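Local atomic coordinates of putative endonuclease/exonuclease/phosphatase family protein (Bacteroides thetaiotaomicron, PDB entry 3MPR), a protein that probably acts as a metal-dependent nuclease of the endonuclease/exonuclease/phosphatase family, perhaps with endonuclease and RNA exonuclease activity. Residues F44-L54 / E82-F93; D68-D76 / L118-F127. All coordinates share one frame; numbering follows the deposited sequence.

Contact 1 (F44-L54 / E82-F93); sequences FDIFGTQECFL and EHSAIFYRTDKF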
loop_
_atom_site.group_PDB
_atom_site.type_symbol
_atom_site.label_atom_id
_atom_site.label_comp_id
_atom_site.label_asym_id
_atom_site.label_seq_id
_atom_site.Cartn_x
_atom_site.Cartn_y
_atom_site.Cartn_z
ATOM N N PHE A 44 -0.892 -5.140 8.524
ATOM C CA PHE A 44 -1.588 -4.626 9.713
ATOM C C PHE A 44 -1.201 -5.496 10.934
ATOM O O PHE A 44 -1.477 -6.696 10.957
ATOM C CB PHE A 44 -3.116 -4.672 9.555
ATOM C CG PHE A 44 -3.686 -3.835 8.426
ATOM C CD1 PHE A 44 -2.898 -2.992 7.661
ATOM C CD2 PHE A 44 -5.054 -3.897 8.153
ATOM C CE1 PHE A 44 -3.461 -2.236 6.626
ATOM C CE2 PHE A 44 -5.628 -3.140 7.133
ATOM C CZ PHE A 44 -4.823 -2.303 6.366
ATOM N N ASP A 45 -0.563 -4.907 11.941
ATOM C CA ASP A 45 -0.255 -5.655 13.156
ATOM C C ASP A 45 -1.515 -5.866 13.984
ATOM O O ASP A 45 -1.737 -6.924 14.563
ATOM C CB ASP A 45 0.750 -4.895 14.020
ATOM C CG ASP A 45 2.127 -4.816 13.387
ATOM O OD1 ASP A 45 2.463 -5.687 12.548
ATOM O OD2 ASP A 45 2.868 -3.885 13.737
ATOM N N ILE A 46 -2.317 -4.815 14.055
ATOM C CA ILE A 46 -3.545 -4.824 14.816
ATOM C C ILE A 46 -4.498 -3.822 14.193
ATOM O O ILE A 46 -4.098 -2.724 13.829
ATOM C CB ILE A 46 -3.264 -4.507 16.300
ATOM C CG1 ILE A 46 -4.566 -4.358 17.088
ATOM C CG2 ILE A 46 -2.400 -3.280 16.432
ATOM C CD1 ILE A 46 -4.366 -4.592 18.564
ATOM N N PHE A 47 -5.757 -4.205 14.032
ATOM C CA PHE A 47 -6.701 -3.295 13.397
ATOM C C PHE A 47 -8.112 -3.433 13.947
ATOM O O PHE A 47 -8.517 -4.518 14.327
ATOM C CB PHE A 47 -6.683 -3.433 11.859
ATOM C CG PHE A 47 -7.015 -4.821 11.334
ATOM C CD1 PHE A 47 -6.079 -5.840 11.361
ATOM C CD2 PHE A 47 -8.240 -5.071 10.735
ATOM C CE1 PHE A 47 -6.385 -7.092 10.842
ATOM C CE2 PHE A 47 -8.552 -6.311 10.221
ATOM C CZ PHE A 47 -7.613 -7.329 10.266
ATOM N N GLY A 48 -8.824 -2.310 13.996
ATOM C CA GLY A 48 -10.212 -2.271 14.385
ATOM C C GLY A 48 -11.058 -2.439 13.144
ATOM O O GLY A 48 -10.753 -1.880 12.084
ATOM N N THR A 49 -12.099 -3.247 13.261
ATOM C CA THR A 49 -13.059 -3.422 12.179
ATOM C C THR A 49 -14.445 -2.979 12.633
ATOM O O THR A 49 -14.734 -2.957 13.826
ATOM C CB THR A 49 -13.148 -4.892 11.745
ATOM O OG1 THR A 49 -13.671 -5.685 12.825
ATOM C CG2 THR A 49 -11.772 -5.411 11.319
ATOM N N GLN A 50 -15.310 -2.643 11.685
ATOM C CA GLN A 50 -16.691 -2.350 12.026
ATOM C C GLN A 50 -17.645 -3.110 11.102
ATOM O O GLN A 50 -17.274 -3.502 9.989
ATOM C CB GLN A 50 -16.965 -0.844 11.998
ATOM C CG GLN A 50 -15.981 -0.010 12.831
ATOM C CD GLN A 50 -14.685 0.306 12.099
ATOM O OE1 GLN A 50 -14.685 0.616 10.904
ATOM N NE2 GLN A 50 -13.565 0.248 12.821
ATOM N N GLU A 51 -18.855 -3.335 11.605
ATOM C CA GLU A 51 -19.984 -3.901 10.856
ATOM C C GLU A 51 -20.038 -5.412 10.669
ATOM O O GLU A 51 -20.982 -5.916 10.069
ATOM C CB GLU A 51 -20.173 -3.210 9.504
ATOM C CG GLU A 51 -20.612 -1.767 9.622
ATOM C CD GLU A 51 -21.230 -1.213 8.344
ATOM O OE1 GLU A 51 -21.822 -1.995 7.558
ATOM O OE2 GLU A 51 -21.152 0.019 8.148
ATOM N N CYS A 52 -19.051 -6.146 11.160
ATOM C CA CYS A 52 -19.061 -7.588 10.924
ATOM C C CYS A 52 -20.063 -8.338 11.798
ATOM O O CYS A 52 -20.078 -8.179 13.008
ATOM C CB CYS A 52 -17.683 -8.180 11.183
ATOM S SG CYS A 52 -16.484 -7.783 9.897
ATOM N N PHE A 53 -20.861 -9.192 11.176
ATOM C CA PHE A 53 -21.612 -10.174 11.931
ATOM C C PHE A 53 -20.642 -11.293 12.274
ATOM O O PHE A 53 -19.561 -11.378 11.704
ATOM C CB PHE A 53 -22.797 -10.692 11.108
ATOM C CG PHE A 53 -23.865 -9.670 10.879
ATOM C CD1 PHE A 53 -24.647 -9.223 11.926
ATOM C CD2 PHE A 53 -24.110 -9.179 9.607
ATOM C CE1 PHE A 53 -25.639 -8.286 11.720
ATOM C CE2 PHE A 53 -25.099 -8.239 9.394
ATOM C CZ PHE A 53 -25.865 -7.792 10.453
ATOM N N LEU A 54 -21.008 -12.156 13.213
ATOM C CA LEU A 54 -20.077 -13.188 13.639
ATOM C C LEU A 54 -19.600 -14.060 12.476
ATOM O O LEU A 54 -18.440 -14.448 12.430
ATOM C CB LEU A 54 -20.696 -14.061 14.742
ATOM C CG LEU A 54 -19.842 -15.224 15.255
ATOM C CD1 LEU A 54 -18.524 -14.732 15.835
ATOM C CD2 LEU A 54 -20.608 -16.059 16.285
ATOM N N GLU A 82 -23.880 -6.576 14.812
ATOM C CA GLU A 82 -22.576 -6.160 14.298
ATOM C C GLU A 82 -21.572 -6.064 15.437
ATOM O O GLU A 82 -21.955 -5.872 16.587
ATOM C CB GLU A 82 -22.696 -4.807 13.613
ATOM C CG GLU A 82 -23.671 -4.822 12.444
ATOM C CD GLU A 82 -23.652 -3.528 11.666
ATOM O OE1 GLU A 82 -22.883 -2.609 12.041
ATOM O OE2 GLU A 82 -24.407 -3.430 10.683
ATOM N N HIS A 83 -20.293 -6.209 15.103
ATOM C CA HIS A 83 -19.214 -6.117 16.082
ATOM C C HIS A 83 -18.340 -4.905 15.794
ATOM O O HIS A 83 -18.314 -4.383 14.665
ATOM C CB HIS A 83 -18.310 -7.356 16.020
ATOM C CG HIS A 83 -18.983 -8.639 16.416
ATOM N ND1 HIS A 83 -20.007 -9.202 15.686
ATOM C CD2 HIS A 83 -18.749 -9.488 17.448
ATOM C CE1 HIS A 83 -20.387 -10.331 16.260
ATOM N NE2 HIS A 83 -19.632 -10.533 17.325
ATOM N N SER A 84 -17.624 -4.474 16.828
ATOM C CA SER A 84 -16.470 -3.597 16.683
ATOM C C SER A 84 -15.227 -4.444 16.943
ATOM O O SER A 84 -14.408 -4.130 17.811
ATOM C CB SER A 84 -16.557 -2.447 17.686
ATOM O OG SER A 84 -17.680 -1.623 17.391
ATOM N N ALA A 85 -15.090 -5.536 16.199
ATOM C CA ALA A 85 -14.050 -6.507 16.509
ATOM C C ALA A 85 -12.646 -5.983 16.217
ATOM O O ALA A 85 -12.433 -5.311 15.212
ATOM C CB ALA A 85 -14.295 -7.799 15.765
ATOM N N ILE A 86 -11.701 -6.312 17.095
ATOM C CA ILE A 86 -10.282 -5.959 16.904
ATOM C C ILE A 86 -9.497 -7.213 16.524
ATOM O O ILE A 86 -9.575 -8.226 17.223
ATOM C CB ILE A 86 -9.691 -5.330 18.190
ATOM C CG1 ILE A 86 -10.423 -4.024 18.530
ATOM C CG2 ILE A 86 -8.181 -5.081 18.061
ATOM C CD1 ILE A 86 -10.260 -3.576 20.002
ATOM N N PHE A 87 -8.780 -7.159 15.399
ATOM C CA PHE A 87 -7.941 -8.263 14.948
ATOM C C PHE A 87 -6.490 -7.944 15.271
ATOM O O PHE A 87 -6.080 -6.787 15.201
ATOM C CB PHE A 87 -8.077 -8.471 13.423
ATOM C CG PHE A 87 -9.338 -9.189 13.005
ATOM C CD1 PHE A 87 -10.554 -8.525 12.966
ATOM C CD2 PHE A 87 -9.288 -10.515 12.610
ATOM C CE1 PHE A 87 -11.702 -9.177 12.580
ATOM C CE2 PHE A 87 -10.438 -11.172 12.218
ATOM C CZ PHE A 87 -11.648 -10.499 12.202
ATOM N N TYR A 88 -5.701 -8.963 15.611
ATOM C CA TYR A 88 -4.296 -8.733 15.926
ATOM C C TYR A 88 -3.471 -9.969 15.605
ATOM O O TYR A 88 -4.005 -11.077 15.548
ATOM C CB TYR A 88 -4.125 -8.339 17.394
ATOM C CG TYR A 88 -4.520 -9.448 18.335
ATOM C CD1 TYR A 88 -5.854 -9.721 18.587
ATOM C CD2 TYR A 88 -3.559 -10.246 18.946
ATOM C CE1 TYR A 88 -6.229 -10.753 19.439
ATOM C CE2 TYR A 88 -3.925 -11.275 19.798
ATOM C CZ TYR A 88 -5.266 -11.516 20.038
ATOM O OH TYR A 88 -5.661 -12.537 20.869
ATOM N N ARG A 89 -2.174 -9.777 15.367
ATOM C CA ARG A 89 -1.269 -10.896 15.092
ATOM C C ARG A 89 -0.920 -11.588 16.392
ATOM O O ARG A 89 -0.362 -10.964 17.288
ATOM C CB ARG A 89 0.021 -10.404 14.442
ATOM C CG ARG A 89 -0.152 -9.990 13.003
ATOM C CD ARG A 89 1.190 -9.859 12.330
ATOM N NE ARG A 89 1.925 -11.122 12.333
ATOM C CZ ARG A 89 2.977 -11.355 11.557
ATOM N NH1 ARG A 89 3.392 -10.416 10.715
ATOM N NH2 ARG A 89 3.609 -12.520 11.610
ATOM N N THR A 90 -1.228 -12.875 16.502
ATOM C CA THR A 90 -1.014 -13.549 17.779
ATOM C C THR A 90 0.480 -13.732 18.065
ATOM O O THR A 90 0.893 -13.846 19.222
ATOM C CB THR A 90 -1.753 -14.901 17.875
ATOM O OG1 THR A 90 -1.315 -15.771 16.830
ATOM C CG2 THR A 90 -3.260 -14.705 17.773
ATOM N N ASP A 91 1.293 -13.762 17.016
ATOM C CA ASP A 91 2.734 -13.902 17.225
ATOM C C ASP A 91 3.386 -12.609 17.708
ATOM O O ASP A 91 4.547 -12.623 18.120
ATOM C CB ASP A 91 3.450 -14.468 15.980
ATOM C CG ASP A 91 3.497 -13.486 14.803
ATOM O OD1 ASP A 91 2.892 -12.399 14.871
ATOM O OD2 ASP A 91 4.141 -13.820 13.784
ATOM N N LYS A 92 2.639 -11.501 17.682
ATOM C CA LYS A 92 3.186 -10.208 18.119
ATOM C C LYS A 92 2.696 -9.676 19.472
ATOM O O LYS A 92 3.427 -8.964 20.152
ATOM C CB LYS A 92 2.944 -9.142 17.052
ATOM C CG LYS A 92 3.911 -9.221 15.882
ATOM C CD LYS A 92 3.558 -8.164 14.844
ATOM C CE LYS A 92 4.214 -8.468 13.506
ATOM N NZ LYS A 92 5.536 -7.814 13.395
ATOM N N PHE A 93 1.469 -10.020 19.865
ATOM C CA PHE A 93 0.887 -9.440 21.074
ATOM C C PHE A 93 0.280 -10.504 21.961
ATOM O O PHE A 93 -0.291 -11.480 21.464
ATOM C CB PHE A 93 -0.223 -8.441 20.711
ATOM C CG PHE A 93 0.192 -7.418 19.695
ATOM C CD1 PHE A 93 -0.098 -7.605 18.355
ATOM C CD2 PHE A 93 0.880 -6.269 20.082
ATOM C CE1 PHE A 93 0.285 -6.662 17.408
ATOM C CE2 PHE A 93 1.270 -5.328 19.143
ATOM C CZ PHE A 93 0.973 -5.524 17.803
HETATM O O HOH W 1 2.181 -7.381 10.374
HETATM O O HOH W 2 -16.531 -5.872 13.153
HETATM O O HOH W 3 -20.477 -1.904 13.464
#

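Contact 2 (D68-D76 / L118-F127); sequences DYIGVGRDD and LPRICSWGHF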
loop_
_atom_site.group_PDB
_atom_site.type_symbol
_atom_site.label_atom_id
_atom_site.label_comp_id
_atom_site.label_asym_id
_atom_site.label_seq_id
_atom_site.Cartn_x
_atom_site.Cartn_y
_atom_site.Cartn_z
ATOM N N ASP A 68 -5.970 -13.373 15.527
ATOM C CA ASP A 68 -7.204 -13.660 16.254
ATOM C C ASP A 68 -8.010 -12.374 16.343
ATOM O O ASP A 68 -7.538 -11.318 15.919
ATOM C CB ASP A 68 -6.906 -14.184 17.652
ATOM C CG ASP A 68 -7.954 -15.188 18.138
ATOM O OD1 ASP A 68 -9.141 -15.110 17.714
ATOM O OD2 ASP A 68 -7.581 -16.059 18.948
ATOM N N TYR A 69 -9.214 -12.448 16.892
ATOM C CA TYR A 69 -9.980 -11.231 17.136
ATOM C C TYR A 69 -10.617 -11.246 18.520
ATOM O O TYR A 69 -10.784 -12.302 19.128
ATOM C CB TYR A 69 -11.049 -11.024 16.052
ATOM C CG TYR A 69 -12.116 -12.112 16.020
ATOM C CD1 TYR A 69 -12.008 -13.195 15.155
ATOM C CD2 TYR A 69 -13.217 -12.057 16.867
ATOM C CE1 TYR A 69 -12.981 -14.192 15.128
ATOM C CE2 TYR A 69 -14.192 -13.046 16.850
ATOM C CZ TYR A 69 -14.065 -14.108 15.980
ATOM O OH TYR A 69 -15.027 -15.089 15.960
ATOM N N ILE A 70 -10.970 -10.063 19.006
ATOM C CA ILE A 70 -11.732 -9.928 20.238
ATOM C C ILE A 70 -12.878 -8.978 19.960
ATOM O O ILE A 70 -12.821 -8.204 19.004
ATOM C CB ILE A 70 -10.879 -9.365 21.372
ATOM C CG1 ILE A 70 -10.227 -8.049 20.947
ATOM C CG2 ILE A 70 -9.797 -10.372 21.789
ATOM C CD1 ILE A 70 -9.410 -7.400 22.050
ATOM N N GLY A 71 -13.925 -9.046 20.779
ATOM C CA GLY A 71 -15.043 -8.128 20.648
ATOM C C GLY A 71 -16.349 -8.878 20.493
ATOM O O GLY A 71 -16.425 -9.823 19.710
ATOM N N VAL A 72 -17.377 -8.458 21.226
ATOM C CA VAL A 72 -18.658 -9.164 21.214
ATOM C C VAL A 72 -19.723 -8.467 20.375
ATOM O O VAL A 72 -19.562 -7.316 19.980
ATOM C CB VAL A 72 -19.208 -9.373 22.639
ATOM C CG1 VAL A 72 -18.166 -10.053 23.522
ATOM C CG2 VAL A 72 -19.651 -8.040 23.233
ATOM N N GLY A 73 -20.816 -9.179 20.107
ATOM C CA GLY A 73 -21.921 -8.646 19.327
ATOM C C GLY A 73 -22.632 -7.521 20.042
ATOM O O GLY A 73 -22.903 -7.617 21.244
ATOM N N ARG A 74 -22.951 -6.453 19.315
ATOM C CA ARG A 74 -23.531 -5.267 19.949
ATOM C C ARG A 74 -24.998 -5.414 20.348
ATOM O O ARG A 74 -25.495 -4.610 21.123
ATOM C CB ARG A 74 -23.368 -4.023 19.063
ATOM C CG ARG A 74 -24.311 -3.952 17.854
ATOM C CD ARG A 74 -23.942 -2.754 16.993
ATOM N NE ARG A 74 -24.830 -2.554 15.851
ATOM C CZ ARG A 74 -24.659 -1.599 14.939
ATOM N NH1 ARG A 74 -23.635 -0.758 15.036
ATOM N NH2 ARG A 74 -25.508 -1.486 13.931
ATOM N N ASP A 75 -25.693 -6.417 19.808
ATOM C CA ASP A 75 -27.121 -6.595 20.103
ATOM C C ASP A 75 -27.366 -7.202 21.481
ATOM O O ASP A 75 -28.251 -6.763 22.227
ATOM C CB ASP A 75 -27.794 -7.477 19.040
ATOM C CG ASP A 75 -28.050 -6.741 17.741
ATOM O OD1 ASP A 75 -27.664 -5.559 17.620
ATOM O OD2 ASP A 75 -28.634 -7.359 16.827
ATOM N N ASP A 76 -26.598 -8.228 21.818
ATOM C CA ASP A 76 -26.841 -8.952 23.065
ATOM C C ASP A 76 -25.566 -9.220 23.854
ATOM O O ASP A 76 -25.586 -9.913 24.878
ATOM C CB ASP A 76 -27.581 -10.264 22.787
ATOM C CG ASP A 76 -26.725 -11.282 22.059
ATOM O OD1 ASP A 76 -25.638 -10.905 21.562
ATOM O OD2 ASP A 76 -27.142 -12.463 21.976
ATOM N N LEU A 118 -29.618 3.159 17.327
ATOM C CA LEU A 118 -29.173 1.780 17.497
ATOM C C LEU A 118 -28.193 1.651 18.662
ATOM O O LEU A 118 -27.486 2.604 18.983
ATOM C CB LEU A 118 -28.527 1.264 16.207
ATOM C CG LEU A 118 -29.419 0.623 15.136
ATOM C CD1 LEU A 118 -30.709 1.381 14.946
ATOM C CD2 LEU A 118 -28.671 0.508 13.813
ATOM N N PRO A 119 -28.148 0.474 19.305
ATOM C CA PRO A 119 -27.080 0.271 20.292
ATOM C C PRO A 119 -25.739 0.285 19.583
ATOM O O PRO A 119 -25.643 -0.134 18.431
ATOM C CB PRO A 119 -27.361 -1.127 20.844
ATOM C CG PRO A 119 -28.125 -1.817 19.728
ATOM C CD PRO A 119 -28.983 -0.730 19.129
ATOM N N ARG A 120 -24.717 0.781 20.260
ATOM C CA ARG A 120 -23.396 0.943 19.655
ATOM C C ARG A 120 -22.379 0.473 20.675
ATOM O O ARG A 120 -22.487 0.794 21.857
ATOM C CB ARG A 120 -23.151 2.410 19.299
ATOM C CG ARG A 120 -24.220 3.010 18.391
ATOM C CD ARG A 120 -24.133 2.454 16.976
ATOM N NE ARG A 120 -25.124 3.061 16.091
ATOM C CZ ARG A 120 -25.084 3.001 14.762
ATOM N NH1 ARG A 120 -24.102 2.352 14.149
ATOM N NH2 ARG A 120 -26.033 3.592 14.040
ATOM N N ILE A 121 -21.397 -0.293 20.229
ATOM C CA ILE A 121 -20.480 -0.932 21.151
ATOM C C ILE A 121 -19.047 -0.490 20.879
ATOM O O ILE A 121 -18.662 -0.267 19.728
ATOM C CB ILE A 121 -20.616 -2.479 21.082
ATOM C CG1 ILE A 121 -19.996 -3.150 22.316
ATOM C CG2 ILE A 121 -20.002 -3.036 19.785
ATOM C CD1 ILE A 121 -20.161 -4.666 22.341
ATOM N N CYS A 122 -18.282 -0.322 21.952
ATOM C CA CYS A 122 -16.852 -0.100 21.864
ATOM C C CYS A 122 -16.174 -1.320 22.471
ATOM O O CYS A 122 -16.469 -1.697 23.609
ATOM C CB CYS A 122 -16.451 1.169 22.623
ATOM S SG CYS A 122 -14.676 1.439 22.674
ATOM N N SER A 123 -15.305 -1.964 21.694
ATOM C CA SER A 123 -14.535 -3.096 22.179
ATOM C C SER A 123 -13.082 -2.668 22.339
ATOM O O SER A 123 -12.584 -1.825 21.594
ATOM C CB SER A 123 -14.624 -4.282 21.213
ATOM O OG SER A 123 -15.963 -4.708 21.056
ATOM N N TRP A 124 -12.393 -3.258 23.306
ATOM C CA TRP A 124 -11.043 -2.827 23.593
ATOM C C TRP A 124 -10.206 -3.992 24.069
ATOM O O TRP A 124 -10.729 -5.032 24.501
ATOM C CB TRP A 124 -11.062 -1.708 24.647
ATOM C CG TRP A 124 -11.678 -2.169 25.958
ATOM C CD1 TRP A 124 -12.995 -2.133 26.309
ATOM C CD2 TRP A 124 -10.983 -2.773 27.051
ATOM N NE1 TRP A 124 -13.163 -2.671 27.572
ATOM C CE2 TRP A 124 -11.936 -3.060 28.048
ATOM C CE3 TRP A 124 -9.638 -3.079 27.292
ATOM C CZ2 TRP A 124 -11.590 -3.659 29.259
ATOM C CZ3 TRP A 124 -9.292 -3.663 28.491
ATOM C CH2 TRP A 124 -10.265 -3.954 29.464
ATOM N N GLY A 125 -8.898 -3.818 23.970
ATOM C CA GLY A 125 -7.962 -4.756 24.537
ATOM C C GLY A 125 -6.795 -3.987 25.117
ATOM O O GLY A 125 -6.380 -2.971 24.568
ATOM N N HIS A 126 -6.298 -4.465 26.248
ATOM C CA HIS A 126 -5.023 -4.031 26.809
ATOM C C HIS A 126 -3.991 -5.026 26.290
ATOM O O HIS A 126 -3.997 -6.193 26.685
ATOM C CB HIS A 126 -5.132 -4.077 28.339
ATOM C CG HIS A 126 -3.861 -3.786 29.075
ATOM N ND1 HIS A 126 -3.841 -3.553 30.435
ATOM C CD2 HIS A 126 -2.573 -3.718 28.662
ATOM C CE1 HIS A 126 -2.595 -3.348 30.827
ATOM N NE2 HIS A 126 -1.806 -3.447 29.771
ATOM N N PHE A 127 -3.132 -4.579 25.377
ATOM C CA PHE A 127 -2.158 -5.465 24.738
ATOM C C PHE A 127 -0.748 -5.302 25.281
ATOM O O PHE A 127 -0.394 -4.243 25.789
ATOM C CB PHE A 127 -2.119 -5.210 23.225
ATOM C CG PHE A 127 -3.361 -5.631 22.516
ATOM C CD1 PHE A 127 -4.425 -4.759 22.396
ATOM C CD2 PHE A 127 -3.466 -6.903 21.968
ATOM C CE1 PHE A 127 -5.582 -5.147 21.760
ATOM C CE2 PHE A 127 -4.635 -7.306 21.325
ATOM C CZ PHE A 127 -5.690 -6.423 21.216
HETATM O O HOH W 4 -17.301 -5.960 19.106
HETATM O O HOH W 5 -21.608 -0.276 17.060
HETATM O O HOH W 6 -24.334 0.053 11.919
#

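Contact 1 (F44-L54 / E82-F93)
Phe47 and Phe87 face each other as a hydrogen-bonded pair where the antiparallel strands 46-50 and 86-89 run side by side. Phe47 N reaches Phe87 O at 2.9 Å, and Phe87 N returns the bond to Phe47 O. The rings do not stack: their planes are only 11° apart, but the centroids are slid to 5.2 Å. What sits over one face of the Phe47 ring is Phe87 CB, a CH-pi contact of 3.6 Å to the ring centroid; Phe44 closes on the opposite face. The first torsion of Phe47 (chi1 59°) puts CG between its own N and carbonyl carbon, which lays the ring over the neighbouring strand. Beyond it, Thr49 grips Ala85 O twice, its N nearly in line with the carbonyl and its OG1, at 2.7 Å, well off that line. With chi1 at 65°, OG1 is turned to Ala85 O while CG2 meets Phe87 CD1. On the other side of the sheet, Ile46 CG1 packs on Ile86 CG2 at 3.8 Å. Past the strands, Cys52 O takes both His83 N and His83 ND1, each at 2.9 Å, from opposite faces of its carbonyl plane, the ND1 bond restraining the imidazole's rotation. Glu51 and Glu82 run side by side, and one water joins Glu51 N to Glu82 OE1. Glu51, a magnesium ligand in this protein though no metal is bound to this chain here, is held by Arg15, Asn16 and Asn13. Two carboxylates this close, Glu51 OE1 and Glu82 OE2 being 4.3 Å apart, would probably favour a nearby cation, with Arg15 offsetting part of the charge.

Contact 2 (D68-D76 / L118-F127)
Arg74 lies against residues 118-121 where, in this DNase I-like two-sheet fold, the loop after edge strand 67-70 of one sheet meets strand 121-129 of the other; no direct hydrogen bond joins the segments. Its CB packs on Ile121 CG2 at 3.6 Å, and the extended chain then passes Pro119 O, which is 3.4 Å from Arg74 CD and stands over one face of the guanidinium. That carbonyl has no polar partner in the model. Arg120 runs alongside, pointing the same way, with the guanidinium planes 78° apart; Arg120 NH1 and Arg74 NH1 are two donors at 3.3 Å that do not bond. Waters mediate instead: one accepts from Arg74 NH2 and, weakly, from Arg120 NH1, another from Arg74 NH1, in the guanidinium plane, and from Ile121 N. A leucine in place of Arg74 would probably leave that second water without one of its two donors, breaking the bridge to Ile121 N, and open a gap beside Pro119 O. Further along, Val72 CG2 meets Ile121 CD1 at 3.5 Å, and Ile70 CD1, carried forward by chi1 of 54°, touches Gly125 CA and Phe127 CZ. In the second shell, Asp144 pairs with Arg120 NE and Trp102 NE1 holds Arg74 O, while Asp100 takes both Ser123 OG and Val72 N. Between these last two residues a water donates to Val72 O at 2.8 Å and to Ser123 OG at 2.7 Å.

The two contacts have centres 10 Å apart, and their segments alternate along the chain: 44-54, 68-76, 82-93, 118-127. Contact 1 lies within one mixed sheet, joining strands 46-50 and 86-89; strand 67-70 of contact 2 is the neighbour of 86-89 and the outermost strand of that sheet within the chain. Contact 2 then steps to the second sheet through strand 121-129, so the pair spans the two layers of the sandwich. Direct links tie them: Ile86 N probably hydrogen-bonds to Ile70 O, and Ser84 OG to Ile121 O, while His83 CD2 packs on Val72 C. The side chain of Arg74 also comes about 6 Å from that of Glu51, placing contact 2 beside the magnesium ligand of contact 1.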